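PDB 5XSW: chitinase from Thermococcus chitonophagus, which probably hydrolyses internal linkages of chitin as an endochitinase, this chain being the C-terminal part of a longer protein. Local coordinates for residues W122-I133 with D430-L438. Residues are numbered along the deposited sequence; the frame is centred on the assembly and turned at random.
Sequences WKPGNFTLSDLI and DVKRAYDLL
The loop that follows strand 98-104, leading from the N-terminal beta-sheet region toward helix 136-139, lies against helix 421-439 of the helical part of the chain, with Phe127 inserted between Trp122 and the aliphatic stem of Arg433. One face of the phenyl ring lies against Trp122 NE1; over the opposite face Arg433 CD sits 4.0 Å from the ring centroid in a CH-pi contact. At the rim, near the ring plane, Phe127 CZ approaches Asp430 O to 3.3 Å. Arg433 starts with CG anti to its own N (chi1 -178°) and stays extended as far as NE, which carries the guanidinium past the ring to Phe127 O. There NE (2.7 Å) and NH2 (2.8 Å) both donate to that one oxygen through bent bonds, NE in the carbonyl plane and NH2 tilted from it. Asn126 CA lies over one guanidinium face, offset toward its rim. One turn earlier, Asp430 OD1 receives a nearly straight bond from Gly125 N (2.9 Å, 165°) on its syn side, somewhat out of the carboxylate plane, and a water donates to both OD1 and Gly125 O; OD2 bonds to His463. Farther along the helix, Leu132 CD1 fits against Ala434 CB, Leu437 packs on Phe127 and Leu129, and Ile133 CD1 meets Leu438 CD2 at 3.8 Å. With an alanine at Arg433 both guanidinium donors are gone, and Phe127 O would probably be left to water and one phenyl face less covered. The loop is thus held through its backbone, a carboxylate accepting an N-H and a guanidinium donating to a carbonyl, beside an apolar seam.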
ATOM      1  N   TRP A 122      31.866 -27.737  -4.799  1.00 40.23           N
ATOM      2  CA  TRP A 122      31.159 -27.168  -5.961  1.00 36.62           C
ATOM      3  C   TRP A 122      31.775 -25.866  -6.437  1.00 37.26           C
ATOM      4  O   TRP A 122      32.057 -24.971  -5.641  1.00 39.48           O
ATOM      5  CB  TRP A 122      29.645 -26.932  -5.638  1.00 32.02           C
ATOM      6  CG  TRP A 122      28.889 -26.639  -6.877  1.00 32.77           C
ATOM      7  CD1 TRP A 122      28.247 -27.535  -7.683  1.00 32.91           C
ATOM      8  CD2 TRP A 122      28.731 -25.358  -7.484  1.00 35.11           C
ATOM      9  NE1 TRP A 122      27.688 -26.873  -8.752  1.00 34.13           N
ATOM     10  CE2 TRP A 122      27.987 -25.542  -8.656  1.00 36.26           C
ATOM     11  CE3 TRP A 122      29.159 -24.067  -7.145  1.00 37.22           C
ATOM     12  CZ2 TRP A 122      27.642 -24.484  -9.495  1.00 37.51           C
ATOM     13  CZ3 TRP A 122      28.825 -23.013  -7.982  1.00 37.22           C
ATOM     14  CH2 TRP A 122      28.066 -23.235  -9.141  1.00 39.20           C
ATOM     15  N   LYS A 123      31.912 -25.737  -7.753  1.00 33.80           N
ATOM     16  CA  LYS A 123      32.334 -24.518  -8.413  1.00 35.07           C
ATOM     17  C   LYS A 123      31.589 -24.468  -9.735  1.00 38.78           C
ATOM     18  O   LYS A 123      31.221 -25.497 -10.265  1.00 40.26           O
ATOM     19  CB  LYS A 123      33.861 -24.504  -8.694  1.00 45.42           C
ATOM     20  CG  LYS A 123      34.746 -24.629  -7.485  1.00 54.84           C
ATOM     21  CD  LYS A 123      36.222 -24.737  -7.898  1.00 67.81           C
ATOM     22  CE  LYS A 123      36.612 -26.164  -8.369  1.00 75.53           C
ATOM     23  NZ  LYS A 123      36.864 -27.152  -7.239  1.00 73.70           N
ATOM     24  N   PRO A 124      31.417 -23.280 -10.300  1.00 38.41           N
ATOM     25  CA  PRO A 124      30.756 -23.127 -11.596  1.00 37.71           C
ATOM     26  C   PRO A 124      31.485 -23.873 -12.701  1.00 51.21           C
ATOM     27  O   PRO A 124      32.678 -24.144 -12.561  1.00 49.04           O
ATOM     28  CB  PRO A 124      30.826 -21.627 -11.858  1.00 41.28           C
ATOM     29  CG  PRO A 124      30.975 -21.012 -10.531  1.00 44.77           C
ATOM     30  CD  PRO A 124      31.706 -21.983  -9.660  1.00 42.99           C
ATOM     31  N   GLY A 125      30.779 -24.170 -13.784  1.00 45.43           N
ATOM     32  CA  GLY A 125      31.352 -24.816 -14.957  1.00 44.53           C
ATOM     33  C   GLY A 125      31.326 -26.324 -14.869  1.00 47.87           C
ATOM     34  O   GLY A 125      30.284 -26.961 -14.835  1.00 42.07           O
ATOM     35  N   ASN A 126      32.493 -26.936 -14.806  1.00 48.82           N
ATOM     36  CA  ASN A 126      32.514 -28.369 -15.003  1.00 45.77           C
ATOM     37  C   ASN A 126      32.502 -29.137 -13.699  1.00 51.10           C
ATOM     38  O   ASN A 126      33.295 -30.051 -13.509  1.00 41.86           O
ATOM     39  CB  ASN A 126      33.712 -28.764 -15.884  1.00 60.28           C
ATOM     40  CG  ASN A 126      33.509 -28.358 -17.357  1.00 74.72           C
ATOM     41  OD1 ASN A 126      32.370 -28.345 -17.876  1.00 74.60           O
ATOM     42  ND2 ASN A 126      34.606 -28.014 -18.031  1.00 83.49           N
ATOM     43  N   PHE A 127      31.561 -28.801 -12.818  1.00 36.16           N
ATOM     44  CA  PHE A 127      31.338 -29.618 -11.641  1.00 32.48           C
ATOM     45  C   PHE A 127      30.775 -30.983 -11.991  1.00 31.12           C
ATOM     46  O   PHE A 127      30.237 -31.203 -13.079  1.00 38.66           O
ATOM     47  CB  PHE A 127      30.375 -28.918 -10.653  1.00 33.25           C
ATOM     48  CG  PHE A 127      29.052 -28.500 -11.288  1.00 31.46           C
ATOM     49  CD1 PHE A 127      27.972 -29.361 -11.323  1.00 33.45           C
ATOM     50  CD2 PHE A 127      28.916 -27.224 -11.853  1.00 35.42           C
ATOM     51  CE1 PHE A 127      26.742 -28.957 -11.896  1.00 29.96           C
ATOM     52  CE2 PHE A 127      27.697 -26.825 -12.436  1.00 36.97           C
ATOM     53  CZ  PHE A 127      26.628 -27.694 -12.454  1.00 25.40           C
ATOM     54  N   THR A 128      30.855 -31.899 -11.041  1.00 32.26           N
ATOM     55  CA  THR A 128      30.393 -33.273 -11.238  1.00 33.38           C
ATOM     56  C   THR A 128      29.276 -33.638 -10.284  1.00 32.19           C
ATOM     57  O   THR A 128      28.939 -32.847  -9.408  1.00 37.33           O
ATOM     58  CB  THR A 128      31.568 -34.283 -11.002  1.00 40.79           C
ATOM     59  OG1 THR A 128      31.833 -34.340  -9.603  1.00 43.71           O
ATOM     60  CG2 THR A 128      32.834 -33.802 -11.704  1.00 43.23           C
ATOM     61  N   LEU A 129      28.752 -34.856 -10.386  1.00 33.93           N
ATOM     62  CA  LEU A 129      27.614 -35.266  -9.560  1.00 38.09           C
ATOM     63  C   LEU A 129      27.927 -35.193  -8.067  1.00 45.49           C
ATOM     64  O   LEU A 129      27.059 -34.832  -7.237  1.00 35.26           O
ATOM     65  CB  LEU A 129      27.161 -36.680  -9.933  1.00 31.53           C
ATOM     66  CG  LEU A 129      25.941 -37.280  -9.252  1.00 36.69           C
ATOM     67  CD1 LEU A 129      24.726 -36.360  -9.550  1.00 35.57           C
ATOM     68  CD2 LEU A 129      25.645 -38.695  -9.727  1.00 36.28           C
ATOM     69  N   SER A 130      29.169 -35.538  -7.722  1.00 38.09           N
ATOM     70  CA  SER A 130      29.635 -35.489  -6.335  1.00 34.14           C
ATOM     71  C   SER A 130      29.753 -34.070  -5.835  1.00 31.75           C
ATOM     72  O   SER A 130      29.742 -33.853  -4.651  1.00 37.29           O
ATOM     73  CB  SER A 130      31.021 -36.167  -6.180  1.00 41.67           C
ATOM     74  OG  SER A 130      30.921 -37.507  -6.590  1.00 61.91           O
ATOM     75  N   ASP A 131      29.925 -33.117  -6.738  1.00 28.32           N
ATOM     76  CA  ASP A 131      29.949 -31.737  -6.357  1.00 31.24           C
ATOM     77  C   ASP A 131      28.504 -31.252  -5.996  1.00 37.23           C
ATOM     78  O   ASP A 131      28.342 -30.163  -5.456  1.00 34.28           O
ATOM     79  CB  ASP A 131      30.518 -30.857  -7.467  1.00 30.59           C
ATOM     80  CG  ASP A 131      32.014 -31.084  -7.675  1.00 41.86           C
ATOM     81  OD1 ASP A 131      32.662 -31.445  -6.689  1.00 43.59           O
ATOM     82  OD2 ASP A 131      32.511 -30.882  -8.806  1.00 37.98           O
ATOM     83  N   LEU A 132      27.504 -32.064  -6.302  1.00 35.97           N
ATOM     84  CA  LEU A 132      26.112 -31.694  -6.038  1.00 33.04           C
ATOM     85  C   LEU A 132      25.572 -32.435  -4.860  1.00 31.53           C
ATOM     86  O   LEU A 132      24.813 -31.880  -4.107  1.00 34.49           O
ATOM     87  CB  LEU A 132      25.197 -31.976  -7.267  1.00 30.38           C
ATOM     88  CG  LEU A 132      25.491 -31.173  -8.518  1.00 33.61           C
ATOM     89  CD1 LEU A 132      24.671 -31.696  -9.732  1.00 32.55           C
ATOM     90  CD2 LEU A 132      25.230 -29.659  -8.340  1.00 33.93           C
ATOM     91  N   ILE A 133      25.893 -33.718  -4.733  1.00 33.47           N
ATOM     92  CA  ILE A 133      25.282 -34.564  -3.716  1.00 32.20           C
ATOM     93  C   ILE A 133      26.330 -35.027  -2.707  1.00 41.91           C
ATOM     94  O   ILE A 133      27.194 -35.838  -3.019  1.00 40.91           O
ATOM     95  CB  ILE A 133      24.586 -35.772  -4.326  1.00 32.73           C
ATOM     96  CG1 ILE A 133      23.523 -35.318  -5.365  1.00 34.47           C
ATOM     97  CG2 ILE A 133      24.014 -36.670  -3.228  1.00 34.85           C
ATOM     98  CD1 ILE A 133      22.602 -36.449  -5.849  1.00 33.38           C
ATOM     99  N   ASP A 430      25.110 -23.592 -15.745  1.00 28.96           N
ATOM    100  CA  ASP A 430      25.249 -24.397 -14.526  1.00 30.62           C
ATOM    101  C   ASP A 430      23.959 -25.114 -14.119  1.00 31.22           C
ATOM    102  O   ASP A 430      23.976 -26.284 -13.739  1.00 30.12           O
ATOM    103  CB  ASP A 430      25.695 -23.522 -13.357  1.00 30.44           C
ATOM    104  CG  ASP A 430      27.188 -23.179 -13.396  1.00 42.86           C
ATOM    105  OD1 ASP A 430      27.943 -23.684 -14.288  1.00 39.63           O
ATOM    106  OD2 ASP A 430      27.602 -22.405 -12.500  1.00 36.87           O
ATOM    107  N   VAL A 431      22.828 -24.401 -14.197  1.00 31.31           N
ATOM    108  CA  VAL A 431      21.532 -25.022 -13.849  1.00 29.09           C
ATOM    109  C   VAL A 431      21.231 -26.182 -14.778  1.00 25.77           C
ATOM    110  O   VAL A 431      20.801 -27.274 -14.366  1.00 28.55           O
ATOM    111  CB  VAL A 431      20.378 -23.954 -13.933  1.00 30.27           C
ATOM    112  CG1 VAL A 431      18.986 -24.627 -13.949  1.00 27.58           C
ATOM    113  CG2 VAL A 431      20.524 -22.916 -12.779  1.00 29.36           C
ATOM    114  N   LYS A 432      21.438 -25.953 -16.079  1.00 27.27           N
ATOM    115  CA  LYS A 432      21.193 -27.067 -17.032  1.00 31.28           C
ATOM    116  C   LYS A 432      22.123 -28.260 -16.804  1.00 30.74           C
ATOM    117  O   LYS A 432      21.700 -29.455 -16.842  1.00 32.87           O
ATOM    118  CB  LYS A 432      21.344 -26.584 -18.488  1.00 36.01           C
ATOM    119  CG  LYS A 432      21.006 -27.726 -19.476  1.00 38.35           C
ATOM    120  CD  LYS A 432      20.704 -27.231 -20.841  1.00 49.71           C
ATOM    121  CE  LYS A 432      20.075 -28.360 -21.683  1.00 46.63           C
ATOM    122  NZ  LYS A 432      19.588 -27.740 -22.961  1.00 57.88           N
ATOM    123  N   ARG A 433      23.400 -27.952 -16.551  1.00 33.10           N
ATOM    124  CA  ARG A 433      24.343 -29.051 -16.237  1.00 34.44           C
ATOM    125  C   ARG A 433      23.920 -29.790 -14.993  1.00 31.55           C
ATOM    126  O   ARG A 433      23.934 -31.033 -14.945  1.00 31.98           O
ATOM    127  CB  ARG A 433      25.787 -28.528 -16.067  1.00 35.41           C
ATOM    128  CG  ARG A 433      26.791 -29.669 -15.795  1.00 35.44           C
ATOM    129  CD  ARG A 433      28.238 -29.180 -15.751  1.00 38.70           C
ATOM    130  NE  ARG A 433      29.173 -30.243 -15.343  1.00 42.20           N
ATOM    131  CZ  ARG A 433      29.768 -31.089 -16.186  1.00 43.63           C
ATOM    132  NH1 ARG A 433      29.536 -31.005 -17.493  1.00 35.21           N
ATOM    133  NH2 ARG A 433      30.604 -32.013 -15.723  1.00 37.00           N
ATOM    134  N   ALA A 434      23.491 -29.044 -13.961  1.00 29.35           N
ATOM    135  CA  ALA A 434      23.038 -29.739 -12.752  1.00 26.57           C
ATOM    136  C   ALA A 434      21.788 -30.585 -13.026  1.00 26.78           C
ATOM    137  O   ALA A 434      21.623 -31.719 -12.533  1.00 28.06           O
ATOM    138  CB  ALA A 434      22.768 -28.673 -11.587  1.00 28.45           C
ATOM    139  N   TYR A 435      20.861 -30.002 -13.780  1.00 29.92           N
ATOM    140  CA  TYR A 435      19.675 -30.779 -14.170  1.00 32.01           C
ATOM    141  C   TYR A 435      20.083 -32.135 -14.881  1.00 28.28           C
ATOM    142  O   TYR A 435      19.620 -33.237 -14.543  1.00 28.98           O
ATOM    143  CB  TYR A 435      18.796 -29.928 -15.089  1.00 28.20           C
ATOM    144  CG  TYR A 435      17.747 -30.744 -15.770  1.00 35.85           C
ATOM    145  CD1 TYR A 435      16.497 -30.945 -15.160  1.00 30.49           C
ATOM    146  CD2 TYR A 435      18.015 -31.377 -17.006  1.00 30.62           C
ATOM    147  CE1 TYR A 435      15.535 -31.732 -15.749  1.00 28.87           C
ATOM    148  CE2 TYR A 435      17.063 -32.181 -17.595  1.00 31.27           C
ATOM    149  CZ  TYR A 435      15.828 -32.352 -16.967  1.00 33.39           C
ATOM    150  OH  TYR A 435      14.858 -33.131 -17.550  1.00 29.34           O
ATOM    151  N   ASP A 436      20.970 -32.003 -15.856  1.00 30.82           N
ATOM    152  CA  ASP A 436      21.463 -33.183 -16.627  1.00 34.30           C
ATOM    153  C   ASP A 436      22.056 -34.241 -15.688  1.00 33.02           C
ATOM    154  O   ASP A 436      21.640 -35.408 -15.731  1.00 33.86           O
ATOM    155  CB  ASP A 436      22.487 -32.732 -17.682  1.00 38.05           C
ATOM    156  CG  ASP A 436      21.851 -31.985 -18.826  1.00 42.01           C
ATOM    157  OD1 ASP A 436      20.648 -32.247 -19.064  1.00 40.14           O
ATOM    158  OD2 ASP A 436      22.535 -31.136 -19.467  1.00 42.49           O
ATOM    159  N   LEU A 437      22.949 -33.845 -14.770  1.00 29.90           N
ATOM    160  CA  LEU A 437      23.520 -34.842 -13.866  1.00 27.52           C
ATOM    161  C   LEU A 437      22.528 -35.456 -12.926  1.00 33.27           C
ATOM    162  O   LEU A 437      22.561 -36.664 -12.617  1.00 27.82           O
ATOM    163  CB  LEU A 437      24.683 -34.226 -13.046  1.00 31.17           C
ATOM    164  CG  LEU A 437      25.778 -33.672 -13.974  1.00 39.64           C
ATOM    165  CD1 LEU A 437      26.893 -32.862 -13.235  1.00 36.19           C
ATOM    166  CD2 LEU A 437      26.389 -34.839 -14.803  1.00 38.34           C
ATOM    167  N   LEU A 438      21.641 -34.622 -12.397  1.00 34.91           N
ATOM    168  CA  LEU A 438      20.657 -35.143 -11.437  1.00 26.95           C
ATOM    169  C   LEU A 438      19.617 -35.979 -12.121  1.00 25.10           C
ATOM    170  O   LEU A 438      19.066 -36.901 -11.513  1.00 29.37           O
ATOM    171  CB  LEU A 438      19.983 -33.973 -10.660  1.00 27.24           C
ATOM    172  CG  LEU A 438      20.941 -33.214  -9.738  1.00 28.93           C
ATOM    173  CD1 LEU A 438      20.231 -31.955  -9.101  1.00 26.82           C
ATOM    174  CD2 LEU A 438      21.502 -34.119  -8.633  1.00 30.98           C
TER
HETATM  175  O   HOH W   1      28.253 -25.678 -16.074  1.00 41.47           O